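Local coordinates for putative peroxiredoxin MT2298 (Mycobacterium tuberculosis, PDB 5C04), which probably reduces hydrogen peroxide and organic hydroperoxides to water and alcohols, as a mycoredoxin-dependent, one-cysteine peroxiredoxin that protects the cell from oxidative stress, at residues A[25-30]-A[66-71]; A[33-38]-A[103-108]; A[118-121]-A[127-130]. The protein carries 1 engineered substitution. One frame throughout, in Å; residues are numbered along the deposited sequence. Where two conformers were deposited one is given.

Interaction 1: A[25-30]-A[66-71]; sequences RGYRGA and AALAIS
The side chain of Y27 reaches A66 and L68, two alternate residues of the parallel strand 65-71. The contact is apolar packing. The tyrosine sits at the end of a short 3-10 turn, residues 25-27, in the connection between strand 21-23 and strand 32-37. It is the one residue of 25-30 that touches the strand.

The packing has two parts. CE1 of Y27 comes to 3.5 Å from CB of A66, with CD1 of Y27 a little farther off at 3.9 Å. On the other side of CZ, CE2 of Y27 meets CD1 of L68 at 4.0 Å. Both methyl groups approach the ring obliquely. The phenol end takes part as well: OH of Y27 lies 3.6 Å from CD2 of L68, so the two leucine branches meet different parts of the tyrosine. The Y27 side chain is set by a first torsion of -66°, with CG anti to the carbonyl carbon, and this carries the ring from the turn to the strand. A67, between the two contacting residues, points away from the turn and packs on F60.

Backbone hydrogen bonds hold the turn itself. R28 N bonds to R25 O at 3.0 Å, and A30 N bonds to Y27 O at 3.0 Å. R25 N is also bonded to D11, and G29 is joined by a backbone bond to R124. Around the contact, Y27 and L68 both pack on V33 of the adjoining strand 32-37.

The contact joins a surface loop to the central sheet of the thioredoxin fold. It lies away from C46, the active-site cysteine by similarity. With van der Waals contacts and no polar bond between the segments, its cohesion should come mainly from shape and the burial of apolar surface.

Interaction 2: A[33-38]-A[103-108]; sequences VLLVFH and QAYGVF. Engineered in segment 33-38: H38 (natural residue Phe).
The backbones of strand 32-37 and the turn after helix 100-104 stay well apart, with F37 and V107 the nearest pair at 8.0 Å between CA atoms, so side chains bridge the gap. The turn is a Schellman motif. G106 has positive phi, and its N bonds to O of Q103 at 3.0 Å. The strand belongs to the central sheet of the thioredoxin fold, and the turn covers one side of it.

L35 and F37, which lie on the same side of the strand, meet Y105 and V107. CD1 of L35 reaches the phenol end of the Y105 ring, 3.6 Å from CE2 of Y105, and approaches it obliquely. The hydroxyl of that tyrosine is hydrogen-bonded to the carbonyl oxygen of P10, which ties the ring to the N-terminal loop.

The F37 and Y105 rings form an oblique aromatic pair with their planes at 47°. CZ of F37 comes to 3.8 Å from CD1 of Y105, and CE1 of F37 lies over a face of the Y105 ring. F37 also packs on V101 and S102 of the helix, while Y105 also meets the ring of F120.

Next along the chain, the engineered H38 touches C46, the active-site cysteine by similarity.

V107 closes the contact from the loop. With chi1 at -62°, its CG1 is anti to the carbonyl carbon, which puts CG2 between the backbone N and the carbonyl carbon. CG2 forms a CH-pi contact over the face of the F37 ring, 4.0 Å from the ring centroid and 14° off the ring normal.

Interaction 3: A[118-121]-A[127-130]; sequences GTFV and IIRF
A classic beta bulge marks this contact: R129 and F130 both face the single residue V121. It interrupts the antiparallel pairing of the hairpin formed by strands 114-122 and 128-134. The short strand axes run at 114° to each other.

Two backbone hydrogen bonds grip V121. Its N donates to O of F130 at 3.1 Å, from above the carbonyl plane. Its O accepts from N of R129 at 2.8 Å, in a nearly straight bond with an angle of 175° at the hydrogen. Two CA-H...O contacts add to the pairing: CA of F120 lies 3.3 Å from O of F130, and CA of I128 lies 3.5 Å from O of V121.

The side chains pack on both faces of the hairpin. V121 and F130 lie on one face, where their CB atoms are 3.9 Å apart. CG of F130 is anti to its backbone N (chi1 172°), and the ring extends alongside V121 toward T119. Both V121 and F130 also touch A148 of helix 143-150. On the other face, CG2 of I128 meets the edge of the F120 ring in its plane, 3.9 Å from CD2 of F120.

The polar side chains find partners outside the paired residues. NE of R129 makes a salt bridge to D123 in the hairpin loop. OG1 of T119 is hydrogen-bonded to E132 and R140.

The chemistry combines directional backbone bonds with apolar side-chain packing. The bonds fix the register across the bulge, and the aromatic and aliphatic groups pack on both faces beside them.

The three contacts lie on one sheet of the thioredoxin fold. Strand 32-37, part of interaction 2, is paired with strand 65-71 of interaction 1 on one flank and with strand 114-122 of interaction 3 on the other. The joints are backbone bonds, such as A66 with L34 and L35 with F120. Interactions 1 and 3 do not touch each other. Interaction 2 is the core contact: all its touching residues are buried, and it is wholly apolar and aromatic. Interaction 1 is also apolar and largely buried, but ties in a peripheral loop through one partly exposed tyrosine. Interaction 3 is partly buried, reaches the surface at R129, and alone uses backbone hydrogen bonds between its segments.

Interaction 1: A[25-30]-A[66-71]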
ATOM      1  N   ARG A  25     -24.104   1.184  -1.251  1.00 36.40           N
ATOM      2  CA  ARG A  25     -25.568   1.342  -1.055  1.00 38.22           C
ATOM      3  C   ARG A  25     -26.050   2.786  -1.176  1.00 39.26           C
ATOM      4  O   ARG A  25     -27.204   3.023  -1.592  1.00 41.55           O
ATOM      5  CB  ARG A  25     -25.957   0.774   0.304  1.00 40.87           C
ATOM      6  CG  ARG A  25     -27.453   0.625   0.529  1.00 44.41           C
ATOM      7  CD  ARG A  25     -27.691  -0.283   1.714  1.00 46.35           C
ATOM      8  NE  ARG A  25     -27.478  -1.689   1.359  1.00 47.19           N
ATOM      9  CZ  ARG A  25     -28.450  -2.570   1.104  1.00 48.18           C
ATOM     10  NH1 ARG A  25     -29.722  -2.214   1.156  1.00 49.02           N
ATOM     11  NH2 ARG A  25     -28.142  -3.824   0.799  1.00 48.75           N
ATOM     12  N   GLY A  26     -25.196   3.743  -0.819  1.00 40.26           N
ATOM     13  CA  GLY A  26     -25.479   5.173  -0.998  1.00 41.29           C
ATOM     14  C   GLY A  26     -25.996   5.561  -2.378  1.00 41.23           C
ATOM     15  O   GLY A  26     -26.765   6.512  -2.512  1.00 43.77           O
ATOM     16  N   TYR A  27     -25.595   4.817  -3.405  1.00 38.78           N
ATOM     17  CA  TYR A  27     -25.966   5.135  -4.788  1.00 37.91           C
ATOM     18  C   TYR A  27     -27.310   4.531  -5.236  1.00 39.72           C
ATOM     19  O   TYR A  27     -27.825   4.869  -6.321  1.00 37.96           O
ATOM     20  CB  TYR A  27     -24.865   4.685  -5.749  1.00 36.50           C
ATOM     21  CG  TYR A  27     -23.558   5.433  -5.594  1.00 35.02           C
ATOM     22  CD1 TYR A  27     -23.367   6.674  -6.200  1.00 34.96           C
ATOM     23  CD2 TYR A  27     -22.515   4.908  -4.824  1.00 34.01           C
ATOM     24  CE1 TYR A  27     -22.156   7.354  -6.070  1.00 34.64           C
ATOM     25  CE2 TYR A  27     -21.318   5.590  -4.683  1.00 33.55           C
ATOM     26  CZ  TYR A  27     -21.145   6.807  -5.298  1.00 33.64           C
ATOM     27  OH  TYR A  27     -19.951   7.480  -5.168  1.00 33.79           O
ATOM     28  N   ARG A  28     -27.864   3.632  -4.428  1.00 40.58           N
ATOM     29  CA  ARG A  28     -29.113   2.959  -4.801  1.00 44.48           C
ATOM     30  C   ARG A  28     -30.237   3.940  -5.028  1.00 44.46           C
ATOM     31  O   ARG A  28     -30.403   4.900  -4.275  1.00 43.96           O
ATOM     32  CB  ARG A  28     -29.541   1.925  -3.773  1.00 46.66           C
ATOM     33  CG  ARG A  28     -28.792   0.620  -3.924  1.00 47.58           C
ATOM     34  CD  ARG A  28     -29.588  -0.511  -3.319  1.00 50.52           C
ATOM     35  NE  ARG A  28     -28.770  -1.706  -3.165  1.00 50.22           N
ATOM     36  CZ  ARG A  28     -29.206  -2.844  -2.639  1.00 52.09           C
ATOM     37  NH1 ARG A  28     -30.456  -2.938  -2.208  1.00 53.45           N
ATOM     38  NH2 ARG A  28     -28.388  -3.889  -2.537  1.00 51.52           N
ATOM     39  N   GLY A  29     -30.986   3.680  -6.096  1.00 45.46           N
ATOM     40  CA  GLY A  29     -32.111   4.511  -6.499  1.00 46.16           C
ATOM     41  C   GLY A  29     -31.709   5.766  -7.250  1.00 46.54           C
ATOM     42  O   GLY A  29     -32.580   6.469  -7.766  1.00 49.78           O
ATOM     43  N   ALA A  30     -30.404   6.044  -7.340  1.00 44.06           N
ATOM     44  CA  ALA A  30     -29.914   7.294  -7.922  1.00 42.59           C
ATOM     45  C   ALA A  30     -29.005   7.068  -9.132  1.00 40.96           C
ATOM     46  O   ALA A  30     -29.235   7.628 -10.201  1.00 39.49           O
ATOM     47  CB  ALA A  30     -29.176   8.098  -6.860  1.00 43.06           C
ATOM     48  N   ALA A  66     -21.885   6.737 -11.669  1.00 30.70           N
ATOM     49  CA  ALA A  66     -20.735   7.068 -10.837  1.00 30.59           C
ATOM     50  C   ALA A  66     -19.657   6.038 -11.113  1.00 27.61           C
ATOM     51  O   ALA A  66     -19.962   4.917 -11.523  1.00 27.90           O
ATOM     52  CB  ALA A  66     -21.105   7.053  -9.371  1.00 31.58           C
ATOM     53  N   ALA A  67     -18.398   6.432 -10.928  1.00 25.35           N
ATOM     54  CA  ALA A  67     -17.279   5.517 -11.105  1.00 24.13           C
ATOM     55  C   ALA A  67     -16.395   5.522  -9.861  1.00 23.51           C
ATOM     56  O   ALA A  67     -16.051   6.584  -9.355  1.00 25.05           O
ATOM     57  CB  ALA A  67     -16.462   5.889 -12.315  1.00 24.88           C
ATOM     58  N   LEU A  68     -16.044   4.322  -9.419  1.00 22.57           N
ATOM     59  CA  LEU A  68     -15.184   4.140  -8.239  1.00 22.52           C
ATOM     60  C   LEU A  68     -14.046   3.216  -8.590  1.00 21.78           C
ATOM     61  O   LEU A  68     -14.270   2.091  -9.022  1.00 22.14           O
ATOM     62  CB  LEU A  68     -15.980   3.513  -7.091  1.00 23.42           C
ATOM     63  CG  LEU A  68     -17.305   4.201  -6.733  1.00 25.17           C
ATOM     64  CD1 LEU A  68     -18.145   3.368  -5.781  1.00 26.08           C
ATOM     65  CD2 LEU A  68     -17.031   5.558  -6.135  1.00 25.75           C
ATOM     66  N   ALA A  69     -12.822   3.673  -8.360  1.00 20.40           N
ATOM     67  CA  ALA A  69     -11.653   2.830  -8.561  1.00 20.48           C
ATOM     68  C   ALA A  69     -11.355   2.183  -7.207  1.00 20.96           C
ATOM     69  O   ALA A  69     -11.529   2.853  -6.186  1.00 24.78           O
ATOM     70  CB  ALA A  69     -10.491   3.645  -9.078  1.00 20.38           C
ATOM     71  N   ILE A  70     -11.049   0.899  -7.182  1.00 18.17           N
ATOM     72  CA  ILE A  70     -10.746   0.200  -5.910  1.00 19.08           C
ATOM     73  C   ILE A  70      -9.447  -0.577  -6.017  1.00 18.62           C
ATOM     74  O   ILE A  70      -9.258  -1.361  -6.944  1.00 18.29           O
ATOM     75  CB  ILE A  70     -11.876  -0.799  -5.569  1.00 20.18           C
ATOM     76  CG1 ILE A  70     -13.236  -0.069  -5.543  1.00 21.73           C
ATOM     77  CG2 ILE A  70     -11.599  -1.555  -4.267  1.00 20.70           C
ATOM     78  CD1 ILE A  70     -14.466  -0.959  -5.369  1.00 23.44           C
ATOM     79  N   SER A  71      -8.565  -0.389  -5.032  1.00 18.03           N
ATOM     80  CA  SER A  71      -7.275  -1.059  -5.024  0.50 18.01           C
ATOM     81  C   SER A  71      -6.857  -1.255  -3.578  1.00 17.92           C
ATOM     82  O   SER A  71      -7.422  -0.613  -2.696  1.00 18.41           O
ATOM     83  CB  SER A  71      -6.266  -0.203  -5.770  0.50 17.86           C
ATOM     84  OG  SER A  71      -5.111  -0.956  -6.090  0.50 17.90           O
TER

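Interaction 2: A[33-38]-A[103-108]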
ATOM      1  N   VAL A  33     -23.427   2.278 -10.952  1.00 27.35           N
ATOM      2  CA  VAL A  33     -22.060   2.394 -10.434  1.00 26.70           C
ATOM      3  C   VAL A  33     -21.122   1.483 -11.196  1.00 25.70           C
ATOM      4  O   VAL A  33     -21.318   0.263 -11.242  1.00 25.43           O
ATOM      5  CB  VAL A  33     -21.987   2.079  -8.932  1.00 27.02           C
ATOM      6  CG1 VAL A  33     -20.570   2.333  -8.404  1.00 26.11           C
ATOM      7  CG2 VAL A  33     -22.980   2.896  -8.115  1.00 28.18           C
ATOM      8  N   LEU A  34     -20.055   2.089 -11.722  1.00 24.41           N
ATOM      9  CA  LEU A  34     -18.954   1.377 -12.350  1.00 23.84           C
ATOM     10  C   LEU A  34     -17.892   1.171 -11.270  1.00 22.48           C
ATOM     11  O   LEU A  34     -17.376   2.155 -10.712  1.00 22.87           O
ATOM     12  CB  LEU A  34     -18.346   2.196 -13.484  1.00 23.90           C
ATOM     13  CG  LEU A  34     -17.176   1.565 -14.231  1.00 23.73           C
ATOM     14  CD1 LEU A  34     -17.574   0.345 -15.038  1.00 24.76           C
ATOM     15  CD2 LEU A  34     -16.499   2.601 -15.112  1.00 24.87           C
ATOM     16  N   LEU A  35     -17.609  -0.090 -10.998  1.00 21.48           N
ATOM     17  CA  LEU A  35     -16.529  -0.481 -10.049  1.00 20.45           C
ATOM     18  C   LEU A  35     -15.327  -0.942 -10.839  1.00 20.32           C
ATOM     19  O   LEU A  35     -15.403  -1.957 -11.558  1.00 21.56           O
ATOM     20  CB  LEU A  35     -16.982  -1.632  -9.156  1.00 22.14           C
ATOM     21  CG  LEU A  35     -18.240  -1.377  -8.321  1.00 23.57           C
ATOM     22  CD1 LEU A  35     -18.576  -2.598  -7.495  1.00 24.73           C
ATOM     23  CD2 LEU A  35     -18.087  -0.151  -7.440  1.00 24.21           C
ATOM     24  N   VAL A  36     -14.222  -0.188 -10.729  1.00 18.77           N
ATOM     25  CA  VAL A  36     -12.980  -0.508 -11.439  1.00 18.69           C
ATOM     26  C   VAL A  36     -11.930  -0.978 -10.409  1.00 18.31           C
ATOM     27  O   VAL A  36     -11.193  -0.175  -9.809  1.00 18.97           O
ATOM     28  CB  VAL A  36     -12.455   0.685 -12.272  1.00 18.40           C
ATOM     29  CG1 VAL A  36     -11.207   0.273 -13.055  1.00 18.85           C
ATOM     30  CG2 VAL A  36     -13.568   1.219 -13.216  1.00 19.36           C
ATOM     31  N   PHE A  37     -11.889  -2.280 -10.206  1.00 17.95           N
ATOM     32  CA  PHE A  37     -10.808  -2.885  -9.379  1.00 17.55           C
ATOM     33  C   PHE A  37      -9.526  -2.850 -10.177  1.00 17.68           C
ATOM     34  O   PHE A  37      -9.531  -3.096 -11.385  1.00 17.80           O
ATOM     35  CB  PHE A  37     -11.150  -4.325  -9.000  1.00 18.39           C
ATOM     36  CG  PHE A  37     -12.272  -4.442  -8.003  1.00 19.50           C
ATOM     37  CD1 PHE A  37     -13.602  -4.509  -8.416  1.00 20.47           C
ATOM     38  CD2 PHE A  37     -12.005  -4.527  -6.645  1.00 20.62           C
ATOM     39  CE1 PHE A  37     -14.638  -4.645  -7.495  1.00 21.78           C
ATOM     40  CE2 PHE A  37     -13.034  -4.672  -5.719  1.00 21.58           C
ATOM     41  CZ  PHE A  37     -14.341  -4.715  -6.146  1.00 22.54           C
ATOM     42  N   HIS A  38      -8.398  -2.583  -9.513  1.00 17.40           N
ATOM     43  CA  HIS A  38      -7.125  -2.615 -10.223  1.00 17.12           C
ATOM     44  C   HIS A  38      -5.986  -2.939  -9.265  1.00 16.44           C
ATOM     45  O   HIS A  38      -6.117  -2.704  -8.058  1.00 18.17           O
ATOM     46  CB  HIS A  38      -6.868  -1.329 -10.995  1.00 17.79           C
ATOM     47  CG  HIS A  38      -6.631  -0.161 -10.125  1.00 18.62           C
ATOM     48  ND1 HIS A  38      -5.353   0.251  -9.806  1.00 20.84           N
ATOM     49  CD2 HIS A  38      -7.476   0.628  -9.419  1.00 19.83           C
ATOM     50  CE1 HIS A  38      -5.429   1.274  -8.981  1.00 21.95           C
ATOM     51  NE2 HIS A  38      -6.691   1.527  -8.733  1.00 21.55           N
ATOM     52  N   GLN A 103     -11.999  -9.724  -2.576  1.00 24.66           N
ATOM     53  CA  GLN A 103     -12.365 -11.117  -2.333  1.00 27.80           C
ATOM     54  C   GLN A 103     -13.873 -11.340  -2.404  1.00 28.09           C
ATOM     55  O   GLN A 103     -14.303 -12.336  -2.966  1.00 29.23           O
ATOM     56  CB  GLN A 103     -11.862 -11.579  -0.964  1.00 30.17           C
ATOM     57  CG  GLN A 103     -10.364 -11.750  -0.889  1.00 32.37           C
ATOM     58  CD  GLN A 103      -9.936 -12.145   0.509  1.00 37.92           C
ATOM     59  OE1 GLN A 103     -10.445 -11.616   1.498  1.00 40.84           O
ATOM     60  NE2 GLN A 103      -9.016 -13.092   0.600  1.00 42.88           N
ATOM     61  N   ALA A 104     -14.652 -10.432  -1.815  1.00 27.28           N
ATOM     62  CA  ALA A 104     -16.135 -10.527  -1.864  1.00 28.52           C
ATOM     63  C   ALA A 104     -16.661 -10.518  -3.272  1.00 28.77           C
ATOM     64  O   ALA A 104     -17.732 -11.105  -3.541  1.00 29.83           O
ATOM     65  CB  ALA A 104     -16.773  -9.380  -1.089  1.00 28.75           C
ATOM     66  N   TYR A 105     -15.989  -9.798  -4.176  1.00 27.02           N
ATOM     67  CA  TYR A 105     -16.390  -9.742  -5.575  1.00 26.69           C
ATOM     68  C   TYR A 105     -15.759 -10.851  -6.415  1.00 26.40           C
ATOM     69  O   TYR A 105     -16.086 -10.972  -7.603  1.00 27.73           O
ATOM     70  CB  TYR A 105     -16.110  -8.339  -6.183  1.00 25.60           C
ATOM     71  CG  TYR A 105     -17.165  -7.313  -5.825  1.00 25.94           C
ATOM     72  CD1 TYR A 105     -17.216  -6.711  -4.563  1.00 26.42           C
ATOM     73  CD2 TYR A 105     -18.162  -6.965  -6.752  1.00 26.18           C
ATOM     74  CE1 TYR A 105     -18.211  -5.794  -4.225  1.00 26.84           C
ATOM     75  CE2 TYR A 105     -19.137  -6.029  -6.440  1.00 27.22           C
ATOM     76  CZ  TYR A 105     -19.181  -5.471  -5.165  1.00 28.33           C
ATOM     77  OH  TYR A 105     -20.141  -4.552  -4.806  1.00 29.40           O
ATOM     78  N   GLY A 106     -14.878 -11.649  -5.813  1.00 27.05           N
ATOM     79  CA  GLY A 106     -14.232 -12.767  -6.482  1.00 27.05           C
ATOM     80  C   GLY A 106     -13.121 -12.380  -7.428  1.00 26.59           C
ATOM     81  O   GLY A 106     -12.774 -13.128  -8.331  1.00 29.06           O
ATOM     82  N   VAL A 107     -12.514 -11.214  -7.206  1.00 25.38           N
ATOM     83  CA  VAL A 107     -11.488 -10.732  -8.131  1.00 24.27           C
ATOM     84  C   VAL A 107     -10.148 -10.454  -7.457  1.00 24.19           C
ATOM     85  O   VAL A 107      -9.344  -9.697  -7.998  1.00 23.56           O
ATOM     86  CB  VAL A 107     -11.967  -9.479  -8.901  1.00 23.91           C
ATOM     87  CG1 VAL A 107     -13.181  -9.816  -9.752  1.00 25.12           C
ATOM     88  CG2 VAL A 107     -12.278  -8.337  -7.953  1.00 23.28           C
ATOM     89  N   PHE A 108      -9.910 -11.074  -6.312  1.00 23.69           N
ATOM     90  CA  PHE A 108      -8.630 -10.897  -5.615  1.00 23.20           C
ATOM     91  C   PHE A 108      -7.639 -11.932  -6.134  1.00 26.00           C
ATOM     92  O   PHE A 108      -8.004 -13.120  -6.341  1.00 28.24           O
ATOM     93  CB  PHE A 108      -8.838 -11.015  -4.113  1.00 23.87           C
ATOM     94  CG  PHE A 108      -7.619 -10.681  -3.281  1.00 23.06           C
ATOM     95  CD1 PHE A 108      -7.078  -9.400  -3.275  1.00 22.84           C
ATOM     96  CD2 PHE A 108      -7.049 -11.649  -2.462  1.00 24.11           C
ATOM     97  CE1 PHE A 108      -5.985  -9.107  -2.451  1.00 21.36           C
ATOM     98  CE2 PHE A 108      -5.951 -11.354  -1.655  1.00 23.28           C
ATOM     99  CZ  PHE A 108      -5.416 -10.091  -1.681  1.00 22.85           C
TER

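Interaction 3: A[118-121]-A[127-130]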
ATOM      1  N   GLY A 118     -10.746  -6.495 -12.256  1.00 20.63           N
ATOM      2  CA  GLY A 118     -12.175  -6.786 -12.178  1.00 21.01           C
ATOM      3  C   GLY A 118     -12.969  -5.531 -12.443  1.00 21.23           C
ATOM      4  O   GLY A 118     -12.627  -4.443 -11.976  1.00 20.83           O
ATOM      5  N   THR A 119     -14.058  -5.648 -13.201  1.00 22.74           N
ATOM      6  CA  THR A 119     -14.913  -4.502 -13.443  1.00 22.32           C
ATOM      7  C   THR A 119     -16.365  -4.940 -13.330  1.00 23.96           C
ATOM      8  O   THR A 119     -16.727  -5.995 -13.844  1.00 25.60           O
ATOM      9  CB  THR A 119     -14.752  -3.920 -14.863  1.00 22.41           C
ATOM     10  OG1 THR A 119     -13.396  -4.023 -15.310  1.00 23.31           O
ATOM     11  CG2 THR A 119     -15.273  -2.478 -14.924  1.00 22.59           C
ATOM     12  N   PHE A 120     -17.167  -4.122 -12.687  1.00 23.50           N
ATOM     13  CA  PHE A 120     -18.591  -4.385 -12.542  1.00 24.74           C
ATOM     14  C   PHE A 120     -19.375  -3.136 -12.783  1.00 24.62           C
ATOM     15  O   PHE A 120     -18.922  -2.026 -12.535  1.00 24.10           O
ATOM     16  CB  PHE A 120     -18.878  -4.880 -11.124  1.00 25.60           C
ATOM     17  CG  PHE A 120     -18.143  -6.116 -10.772  1.00 25.66           C
ATOM     18  CD1 PHE A 120     -16.886  -6.020 -10.193  1.00 24.27           C
ATOM     19  CD2 PHE A 120     -18.686  -7.368 -10.980  1.00 26.22           C
ATOM     20  CE1 PHE A 120     -16.172  -7.154  -9.888  1.00 25.27           C
ATOM     21  CE2 PHE A 120     -17.986  -8.510 -10.671  1.00 27.24           C
ATOM     22  CZ  PHE A 120     -16.721  -8.402 -10.103  1.00 26.36           C
ATOM     23  N   VAL A 121     -20.584  -3.309 -13.322  1.00 24.94           N
ATOM     24  CA  VAL A 121     -21.564  -2.248 -13.298  1.00 26.18           C
ATOM     25  C   VAL A 121     -22.721  -2.725 -12.432  1.00 28.64           C
ATOM     26  O   VAL A 121     -23.230  -3.847 -12.624  1.00 29.68           O
ATOM     27  CB  VAL A 121     -22.047  -1.871 -14.703  1.00 26.11           C
ATOM     28  CG1 VAL A 121     -23.202  -0.879 -14.578  1.00 27.44           C
ATOM     29  CG2 VAL A 121     -20.905  -1.317 -15.541  1.00 25.22           C
ATOM     30  N   ILE A 127     -27.964  -4.685  -8.434  1.00 37.52           N
ATOM     31  CA  ILE A 127     -27.724  -5.939  -9.127  1.00 36.61           C
ATOM     32  C   ILE A 127     -26.584  -5.726 -10.125  1.00 35.31           C
ATOM     33  O   ILE A 127     -26.539  -4.706 -10.825  1.00 35.38           O
ATOM     34  CB  ILE A 127     -29.012  -6.418  -9.855  1.00 38.83           C
ATOM     35  CG1 ILE A 127     -30.160  -6.601  -8.861  1.00 41.90           C
ATOM     36  CG2 ILE A 127     -28.745  -7.697 -10.635  1.00 39.40           C
ATOM     37  CD1 ILE A 127     -29.981  -7.732  -7.873  1.00 42.93           C
ATOM     38  N   ILE A 128     -25.673  -6.699 -10.188  1.00 36.12           N
ATOM     39  CA  ILE A 128     -24.563  -6.693 -11.158  1.00 34.51           C
ATOM     40  C   ILE A 128     -25.138  -6.943 -12.556  1.00 35.93           C
ATOM     41  O   ILE A 128     -25.837  -7.941 -12.781  1.00 36.48           O
ATOM     42  CB  ILE A 128     -23.484  -7.756 -10.810  1.00 34.70           C
ATOM     43  CG1 ILE A 128     -22.804  -7.386  -9.493  1.00 35.20           C
ATOM     44  CG2 ILE A 128     -22.454  -7.893 -11.920  1.00 33.43           C
ATOM     45  CD1 ILE A 128     -21.950  -8.486  -8.899  1.00 35.55           C
ATOM     46  N   ARG A 129     -24.895  -5.998 -13.455  1.00 35.04           N
ATOM     47  CA  ARG A 129     -25.394  -6.070 -14.835  1.00 34.69           C
ATOM     48  C   ARG A 129     -24.288  -6.247 -15.868  1.00 33.93           C
ATOM     49  O   ARG A 129     -24.564  -6.522 -17.046  1.00 34.42           O
ATOM     50  CB  ARG A 129     -26.207  -4.811 -15.143  1.00 37.37           C
ATOM     51  CG  ARG A 129     -27.448  -4.652 -14.267  1.00 40.04           C
ATOM     52  CD  ARG A 129     -28.463  -5.771 -14.474  1.00 42.79           C
ATOM     53  NE  ARG A 129     -29.607  -5.661 -13.562  1.00 47.23           N
ATOM     54  CZ  ARG A 129     -30.564  -6.581 -13.437  1.00 50.34           C
ATOM     55  NH1 ARG A 129     -30.532  -7.690 -14.175  1.00 51.39           N
ATOM     56  NH2 ARG A 129     -31.566  -6.394 -12.576  1.00 53.46           N
ATOM     57  N   PHE A 130     -23.034  -6.054 -15.433  1.00 30.43           N
ATOM     58  CA  PHE A 130     -21.868  -6.274 -16.254  1.00 29.07           C
ATOM     59  C   PHE A 130     -20.786  -6.779 -15.301  1.00 29.27           C
ATOM     60  O   PHE A 130     -20.698  -6.294 -14.162  1.00 29.75           O
ATOM     61  CB  PHE A 130     -21.422  -4.963 -16.921  1.00 28.67           C
ATOM     62  CG  PHE A 130     -20.115  -5.065 -17.638  1.00 27.85           C
ATOM     63  CD1 PHE A 130     -20.020  -5.584 -18.918  1.00 28.07           C
ATOM     64  CD2 PHE A 130     -18.936  -4.654 -17.017  1.00 27.44           C
ATOM     65  CE1 PHE A 130     -18.797  -5.668 -19.577  1.00 27.28           C
ATOM     66  CE2 PHE A 130     -17.732  -4.761 -17.657  1.00 26.28           C
ATOM     67  CZ  PHE A 130     -17.630  -5.284 -18.915  1.00 27.62           C
TER